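PDB 6O0A: flavohemoglobin from Malassezia yamatoensis, which probably detoxifies nitric oxide through a heme-bearing globin domain, supplied with electrons from a reductase part that binds FAD. Local coordinates for residues M268-L273 with S279-I284; A295-L300 with G325-R330. All coordinates share one frame; numbering follows the deposited sequence.

From the N terminus the chain first builds the helices that hold the heme, then the antiparallel sheet of the flavin-binding domain, and both contacts fall after these. Contact 1 closes first: only five residues separate 268-273 from 279-284, and the short helix leaving the antiparallel-sheet domain is laid back on the first strand of the parallel sheet. Contact 2 opens ten residues later, in helix 290-302, and joins it to helix 324-332 within the parallel-sheet domain, with strand 308-315 between. The two loops run in series, neither enclosing nor crossing the other. Helix 290-302 links them: Phe-296 CE2 lies 3.6 Å from Leu-273 CD1, while the neighbouring Val-297 packs on helix 324-332.

Contact 1: residues M268-L273 with S279-I284; sequences MTLETL and SPLVLI
Leu-281 packs against Leu-273 where the short, weakly bonded helix 270-273 rests on strand 281-286, the first strand in the chain of the Rossmann-like parallel sheet of the NAD-binding domain. The nearest CA atoms, those of Leu-273 and Leu-281, are 7.5 Å apart, and leucine branches span that separation. With chi1 at -64° the CG of Leu-281 stands opposite the carbonyl carbon, and the two methyls part toward different neighbours. CD2 is the bump that settles into the shallow hollow at the base of Leu-273, between side chain and backbone: it lies 3.8 Å from Leu-273 CB and 3.5 Å from Leu-273 O. That carbonyl oxygen takes its hydrogen bond from elsewhere, Ser-367 OG, so the methyl packs beside a polar atom that already has a partner.

The other prong, CD1 of Leu-281, is 4.2 Å from Leu-270 CD1, and the two side chains cross at about a right angle. Although the CB of Leu-270 does not face the strand, a first torsion of -168° swings its branch nearer. Burial of all four touching leucines, with 163 Å² of surface hidden between the segments, marks this as a small piece of hydrophobic core. Its surroundings agree: Leu-300 of helix 290-302 touches both Leu-270 and Leu-281, while Phe-369 of the adjacent strand 367-371 packs on Leu-273 and Leu-283. Two residues on along the strand from Leu-281, Leu-283 CD2 is 4.3 Å from Leu-273 CD1.

Contact 2: residues A295-L300 with G325-R330; sequences AFVEKL and GELLER
Helices 295-300 and 325-330 run nearly parallel, their local axes crossing at 27° with a closest approach of 9.4 Å, and the nearest CA pair is Glu-298 with Arg-330 at 5.8 Å. The two methyls of Val-297 meet two different residues of the other helix. A chi1 of 173° places CG1 opposite the backbone N, where it rests 3.7 Å from Arg-330 CB. The second methyl, CG2, meets the end of Leu-327, 3.9 Å from its CD1. Here the valine and leucine side chains cross at roughly a right angle, and Leu-327 CD1 is also 4.0 Å from Val-297 CB.

Such parallel packing of neighbouring helices belongs to the Rossmann-like NAD-binding domain, in which helix 290-302 joins strand 281-286 to strand 308-315 and helix 324-332 leads into strand 336-343. Val-290 and Leu-294 of the first helix continue the seam toward its start, touching Leu-327 and Arg-330 respectively, and Tyr-341 packs on Leu-327 from the sheet.

At the partly exposed edge, Glu-298 and Arg-330 lie side by side and point the same way, but the touching is aliphatic: Glu-298 CG is 3.7 Å from Arg-330 CD. Their charged ends do not pair. Glu-298 OE2 stays 6.0 Å from Arg-330 NE, and the carboxylate and guanidinium planes are turned 72° apart. The guanidinium instead forms its salt bridge with Glu-333 through NH2.

Contact 1: residues M268-L273 with S279-I284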
ATOM      1  N   MET A 268      -0.468   8.072  -1.520  1.00 20.83           N
ATOM      2  CA  MET A 268       0.387   8.203  -2.698  1.00 22.30           C
ATOM      3  C   MET A 268      -0.473   8.742  -3.839  1.00 20.77           C
ATOM      4  O   MET A 268      -0.861   8.025  -4.764  1.00 21.56           O
ATOM      5  CB  MET A 268       1.026   6.858  -3.028  1.00 27.47           C
ATOM      6  CG  MET A 268       2.057   6.896  -4.126  1.00 33.72           C
ATOM      7  SD  MET A 268       3.370   8.034  -3.714  1.00 33.19           S
ATOM      8  CE  MET A 268       3.784   7.480  -2.058  1.00 32.23           C
ATOM      9  N   THR A 269      -0.780  10.028  -3.757  1.00 20.73           N
ATOM     10  CA  THR A 269      -1.694  10.670  -4.686  1.00 18.64           C
ATOM     11  C   THR A 269      -0.955  11.660  -5.577  1.00 29.26           C
ATOM     12  O   THR A 269       0.221  11.984  -5.374  1.00 23.55           O
ATOM     13  CB  THR A 269      -2.821  11.383  -3.935  1.00 22.00           C
ATOM     14  OG1 THR A 269      -2.263  12.380  -3.079  1.00 27.54           O
ATOM     15  CG2 THR A 269      -3.603  10.384  -3.086  1.00 28.77           C
ATOM     16  N   LEU A 270      -1.681  12.149  -6.583  1.00 33.45           N
ATOM     17  CA  LEU A 270      -1.101  13.120  -7.503  1.00 34.03           C
ATOM     18  C   LEU A 270      -0.620  14.360  -6.759  1.00 32.74           C
ATOM     19  O   LEU A 270       0.427  14.927  -7.093  1.00 36.12           O
ATOM     20  CB  LEU A 270      -2.128  13.482  -8.575  1.00 35.27           C
ATOM     21  CG  LEU A 270      -1.630  14.257  -9.787  1.00 33.17           C
ATOM     22  CD1 LEU A 270      -0.502  13.500 -10.465  1.00 24.80           C
ATOM     23  CD2 LEU A 270      -2.783  14.505 -10.747  1.00 34.11           C
ATOM     24  N   GLU A 271      -1.362  14.784  -5.733  1.00 33.10           N
ATOM     25  CA  GLU A 271      -0.944  15.932  -4.937  1.00 38.36           C
ATOM     26  C   GLU A 271       0.400  15.678  -4.262  1.00 41.42           C
ATOM     27  O   GLU A 271       1.233  16.585  -4.162  1.00 37.90           O
ATOM     28  CB  GLU A 271      -2.016  16.263  -3.898  1.00 40.56           C
ATOM     29  N   THR A 272       0.628  14.447  -3.803  1.00 38.05           N
ATOM     30  CA  THR A 272       1.891  14.099  -3.157  1.00 35.13           C
ATOM     31  C   THR A 272       3.077  14.266  -4.102  1.00 36.27           C
ATOM     32  O   THR A 272       4.167  14.665  -3.669  1.00 35.21           O
ATOM     33  CB  THR A 272       1.811  12.662  -2.628  1.00 40.64           C
ATOM     34  OG1 THR A 272       0.867  12.605  -1.552  1.00 46.42           O
ATOM     35  CG2 THR A 272       3.167  12.168  -2.134  1.00 44.20           C
ATOM     36  N   LEU A 273       2.887  13.987  -5.393  1.00 39.92           N
ATOM     37  CA  LEU A 273       3.956  14.098  -6.378  1.00 38.84           C
ATOM     38  C   LEU A 273       4.216  15.529  -6.833  1.00 40.06           C
ATOM     39  O   LEU A 273       5.247  15.782  -7.463  1.00 39.29           O
ATOM     40  CB  LEU A 273       3.631  13.236  -7.602  1.00 31.11           C
ATOM     41  CG  LEU A 273       3.455  11.759  -7.266  1.00 29.08           C
ATOM     42  CD1 LEU A 273       3.010  10.956  -8.482  1.00 29.35           C
ATOM     43  CD2 LEU A 273       4.757  11.212  -6.702  1.00 32.03           C
ATOM     44  N   SER A 279       6.596  21.595 -11.480  1.00 45.47           N
ATOM     45  CA  SER A 279       7.644  20.582 -11.475  1.00 48.55           C
ATOM     46  C   SER A 279       7.301  19.443 -12.438  1.00 43.29           C
ATOM     47  O   SER A 279       6.143  19.018 -12.509  1.00 39.31           O
ATOM     48  CB  SER A 279       7.849  20.031 -10.063  1.00 50.92           C
ATOM     49  OG  SER A 279       6.613  19.699  -9.451  1.00 56.24           O
ATOM     50  N   PRO A 280       8.277  18.931 -13.184  1.00 42.29           N
ATOM     51  CA  PRO A 280       8.006  17.802 -14.079  1.00 38.66           C
ATOM     52  C   PRO A 280       7.803  16.518 -13.295  1.00 36.15           C
ATOM     53  O   PRO A 280       8.267  16.369 -12.161  1.00 34.61           O
ATOM     54  CB  PRO A 280       9.263  17.717 -14.956  1.00 38.18           C
ATOM     55  CG  PRO A 280      10.223  18.754 -14.419  1.00 43.91           C
ATOM     56  CD  PRO A 280       9.715  19.218 -13.096  1.00 43.68           C
ATOM     57  N   LEU A 281       7.088  15.581 -13.922  1.00 28.14           N
ATOM     58  CA  LEU A 281       6.789  14.287 -13.327  1.00 25.84           C
ATOM     59  C   LEU A 281       7.373  13.170 -14.184  1.00 23.48           C
ATOM     60  O   LEU A 281       7.250  13.187 -15.413  1.00 26.53           O
ATOM     61  CB  LEU A 281       5.274  14.066 -13.181  1.00 29.26           C
ATOM     62  CG  LEU A 281       4.471  14.979 -12.252  1.00 40.97           C
ATOM     63  CD1 LEU A 281       2.990  14.675 -12.398  1.00 37.61           C
ATOM     64  CD2 LEU A 281       4.909  14.812 -10.804  1.00 43.72           C
ATOM     65  N   VAL A 282       8.000  12.196 -13.532  1.00 20.58           N
ATOM     66  CA  VAL A 282       8.500  11.002 -14.202  1.00 16.19           C
ATOM     67  C   VAL A 282       7.821   9.823 -13.531  1.00 17.58           C
ATOM     68  O   VAL A 282       7.937   9.647 -12.311  1.00 22.19           O
ATOM     69  CB  VAL A 282      10.035  10.893 -14.134  1.00 18.72           C
ATOM     70  CG1 VAL A 282      10.514   9.658 -14.893  1.00 23.43           C
ATOM     71  CG2 VAL A 282      10.696  12.151 -14.710  1.00 20.03           C
ATOM     72  N   LEU A 283       7.071   9.046 -14.310  1.00 15.98           N
ATOM     73  CA  LEU A 283       6.301   7.923 -13.787  1.00 16.08           C
ATOM     74  C   LEU A 283       6.891   6.644 -14.366  1.00 14.79           C
ATOM     75  O   LEU A 283       6.905   6.464 -15.592  1.00 17.37           O
ATOM     76  CB  LEU A 283       4.819   8.068 -14.143  1.00 15.96           C
ATOM     77  CG  LEU A 283       4.202   9.443 -13.846  1.00 16.49           C
ATOM     78  CD1 LEU A 283       2.737   9.469 -14.274  1.00 21.78           C
ATOM     79  CD2 LEU A 283       4.319   9.784 -12.357  1.00 17.44           C
ATOM     80  N   ILE A 284       7.382   5.765 -13.496  1.00 13.77           N
ATOM     81  CA  ILE A 284       8.100   4.563 -13.915  1.00 14.79           C
ATOM     82  C   ILE A 284       7.392   3.357 -13.313  1.00 17.52           C
ATOM     83  O   ILE A 284       7.229   3.276 -12.088  1.00 17.33           O
ATOM     84  CB  ILE A 284       9.571   4.605 -13.483  1.00 15.10           C
ATOM     85  CG1 ILE A 284      10.272   5.822 -14.106  1.00 16.28           C
ATOM     86  CG2 ILE A 284      10.262   3.302 -13.844  1.00 18.77           C
ATOM     87  CD1 ILE A 284      11.743   5.956 -13.729  1.00 20.51           C
TER

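Contact 2: residues A295-L300 with G325-R330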
ATOM      1  N   ALA A 295      -4.189   6.121 -13.366  1.00 12.73           N
ATOM      2  CA  ALA A 295      -4.980   7.053 -12.563  1.00 13.42           C
ATOM      3  C   ALA A 295      -4.386   8.462 -12.586  1.00 14.54           C
ATOM      4  O   ALA A 295      -5.113   9.449 -12.755  1.00 13.56           O
ATOM      5  CB  ALA A 295      -5.096   6.534 -11.120  1.00 15.62           C
ATOM      6  N   PHE A 296      -3.062   8.573 -12.432  1.00 14.00           N
ATOM      7  CA  PHE A 296      -2.416   9.888 -12.427  1.00 15.36           C
ATOM      8  C   PHE A 296      -2.556  10.570 -13.777  1.00 15.40           C
ATOM      9  O   PHE A 296      -2.848  11.770 -13.854  1.00 17.59           O
ATOM     10  CB  PHE A 296      -0.927   9.755 -12.097  1.00 16.69           C
ATOM     11  CG  PHE A 296      -0.634   9.310 -10.695  1.00 17.37           C
ATOM     12  CD1 PHE A 296      -1.517   9.578  -9.653  1.00 19.22           C
ATOM     13  CD2 PHE A 296       0.538   8.626 -10.417  1.00 18.33           C
ATOM     14  CE1 PHE A 296      -1.227   9.170  -8.360  1.00 21.49           C
ATOM     15  CE2 PHE A 296       0.828   8.210  -9.124  1.00 17.27           C
ATOM     16  CZ  PHE A 296      -0.057   8.486  -8.098  1.00 16.06           C
ATOM     17  N   VAL A 297      -2.335   9.815 -14.851  1.00 15.39           N
ATOM     18  CA  VAL A 297      -2.347  10.407 -16.180  1.00 14.72           C
ATOM     19  C   VAL A 297      -3.744  10.877 -16.545  1.00 17.08           C
ATOM     20  O   VAL A 297      -3.915  11.962 -17.102  1.00 18.90           O
ATOM     21  CB  VAL A 297      -1.783   9.412 -17.207  1.00 19.53           C
ATOM     22  CG1 VAL A 297      -1.966   9.966 -18.616  1.00 21.97           C
ATOM     23  CG2 VAL A 297      -0.308   9.187 -16.935  1.00 19.56           C
ATOM     24  N   GLU A 298      -4.768  10.082 -16.219  1.00 16.39           N
ATOM     25  CA  GLU A 298      -6.137  10.500 -16.496  1.00 17.49           C
ATOM     26  C   GLU A 298      -6.492  11.778 -15.744  1.00 18.55           C
ATOM     27  O   GLU A 298      -7.162  12.663 -16.290  1.00 17.42           O
ATOM     28  CB  GLU A 298      -7.118   9.383 -16.132  1.00 16.03           C
ATOM     29  CG  GLU A 298      -8.542   9.622 -16.669  1.00 23.03           C
ATOM     30  CD  GLU A 298      -9.440  10.405 -15.720  1.00 29.10           C
ATOM     31  OE1 GLU A 298      -9.231  10.349 -14.492  1.00 27.50           O
ATOM     32  OE2 GLU A 298     -10.368  11.079 -16.210  1.00 32.54           O
ATOM     33  N   LYS A 299      -6.060  11.891 -14.484  1.00 19.87           N
ATOM     34  CA  LYS A 299      -6.366  13.094 -13.715  1.00 18.37           C
ATOM     35  C   LYS A 299      -5.621  14.303 -14.273  1.00 18.74           C
ATOM     36  O   LYS A 299      -6.205  15.380 -14.460  1.00 21.09           O
ATOM     37  CB  LYS A 299      -6.024  12.876 -12.238  1.00 22.03           C
ATOM     38  CG  LYS A 299      -6.400  14.052 -11.339  1.00 22.56           C
ATOM     39  CD  LYS A 299      -7.894  14.323 -11.390  1.00 38.28           C
ATOM     40  CE  LYS A 299      -8.263  15.558 -10.575  1.00 50.33           C
ATOM     41  NZ  LYS A 299      -7.755  15.484  -9.173  1.00 57.02           N
ATOM     42  N   LEU A 300      -4.327  14.142 -14.559  1.00 19.57           N
ATOM     43  CA  LEU A 300      -3.562  15.239 -15.147  1.00 21.78           C
ATOM     44  C   LEU A 300      -4.178  15.695 -16.465  1.00 24.34           C
ATOM     45  O   LEU A 300      -4.204  16.896 -16.770  1.00 26.04           O
ATOM     46  CB  LEU A 300      -2.104  14.815 -15.345  1.00 19.93           C
ATOM     47  CG  LEU A 300      -1.236  14.688 -14.097  1.00 22.54           C
ATOM     48  CD1 LEU A 300      -0.040  13.780 -14.371  1.00 21.50           C
ATOM     49  CD2 LEU A 300      -0.778  16.068 -13.601  1.00 22.25           C
ATOM     50  N   GLY A 325      -3.227   0.499 -24.184  1.00 15.71           N
ATOM     51  CA  GLY A 325      -3.986   1.307 -25.128  1.00 16.90           C
ATOM     52  C   GLY A 325      -4.622   2.513 -24.468  1.00 17.31           C
ATOM     53  O   GLY A 325      -4.541   3.633 -24.981  1.00 19.26           O
ATOM     54  N   GLU A 326      -5.241   2.304 -23.307  1.00 15.35           N
ATOM     55  CA  GLU A 326      -5.901   3.395 -22.601  1.00 14.26           C
ATOM     56  C   GLU A 326      -4.890   4.408 -22.071  1.00 14.31           C
ATOM     57  O   GLU A 326      -5.131   5.618 -22.126  1.00 16.54           O
ATOM     58  CB  GLU A 326      -6.744   2.828 -21.464  1.00 11.39           C
ATOM     59  CG  GLU A 326      -7.446   3.885 -20.660  1.00 12.46           C
ATOM     60  CD  GLU A 326      -8.343   3.286 -19.598  1.00 15.57           C
ATOM     61  OE1 GLU A 326      -8.575   2.054 -19.643  1.00 19.59           O
ATOM     62  OE2 GLU A 326      -8.804   4.042 -18.719  1.00 15.66           O
ATOM     63  N   LEU A 327      -3.757   3.932 -21.553  1.00 13.29           N
ATOM     64  CA  LEU A 327      -2.718   4.848 -21.098  1.00 12.08           C
ATOM     65  C   LEU A 327      -2.246   5.732 -22.240  1.00 12.83           C
ATOM     66  O   LEU A 327      -2.099   6.949 -22.074  1.00 15.10           O
ATOM     67  CB  LEU A 327      -1.550   4.068 -20.501  1.00 15.75           C
ATOM     68  CG  LEU A 327      -0.358   4.901 -20.022  1.00 13.48           C
ATOM     69  CD1 LEU A 327      -0.790   5.889 -18.940  1.00 16.50           C
ATOM     70  CD2 LEU A 327       0.740   3.956 -19.497  1.00 14.78           C
ATOM     71  N   LEU A 328      -2.028   5.143 -23.418  1.00 13.72           N
ATOM     72  CA  LEU A 328      -1.575   5.938 -24.555  1.00 14.01           C
ATOM     73  C   LEU A 328      -2.620   6.967 -24.965  1.00 18.59           C
ATOM     74  O   LEU A 328      -2.272   8.096 -25.320  1.00 20.17           O
ATOM     75  CB  LEU A 328      -1.225   5.033 -25.732  1.00 14.74           C
ATOM     76  CG  LEU A 328      -0.025   4.100 -25.497  1.00 18.91           C
ATOM     77  CD1 LEU A 328       0.264   3.278 -26.731  1.00 18.88           C
ATOM     78  CD2 LEU A 328       1.205   4.888 -25.069  1.00 26.62           C
ATOM     79  N   GLU A 329      -3.904   6.599 -24.923  1.00 17.22           N
ATOM     80  CA  GLU A 329      -4.942   7.560 -25.298  1.00 17.90           C
ATOM     81  C   GLU A 329      -4.968   8.732 -24.329  1.00 18.41           C
ATOM     82  O   GLU A 329      -5.032   9.894 -24.748  1.00 23.07           O
ATOM     83  CB  GLU A 329      -6.308   6.879 -25.355  1.00 20.67           C
ATOM     84  CG  GLU A 329      -6.482   5.939 -26.524  1.00 26.70           C
ATOM     85  CD  GLU A 329      -6.240   6.618 -27.862  1.00 35.33           C
ATOM     86  OE1 GLU A 329      -6.912   7.633 -28.165  1.00 38.96           O
ATOM     87  OE2 GLU A 329      -5.363   6.144 -28.609  1.00 39.04           O
ATOM     88  N   ARG A 330      -4.911   8.445 -23.022  1.00 16.75           N
ATOM     89  CA  ARG A 330      -4.900   9.523 -22.033  1.00 20.62           C
ATOM     90  C   ARG A 330      -3.674  10.407 -22.194  1.00 18.02           C
ATOM     91  O   ARG A 330      -3.770  11.634 -22.095  1.00 19.59           O
ATOM     92  CB  ARG A 330      -4.949   8.961 -20.607  1.00 20.74           C
ATOM     93  CG  ARG A 330      -6.250   8.294 -20.227  1.00 27.48           C
ATOM     94  CD  ARG A 330      -7.412   9.289 -20.151  1.00 31.68           C
ATOM     95  NE  ARG A 330      -7.955   9.606 -21.471  1.00 27.98           N
ATOM     96  CZ  ARG A 330      -8.644   8.751 -22.224  1.00 31.63           C
ATOM     97  NH1 ARG A 330      -8.881   7.510 -21.790  1.00 28.42           N
ATOM     98  NH2 ARG A 330      -9.092   9.134 -23.419  1.00 29.98           N
TER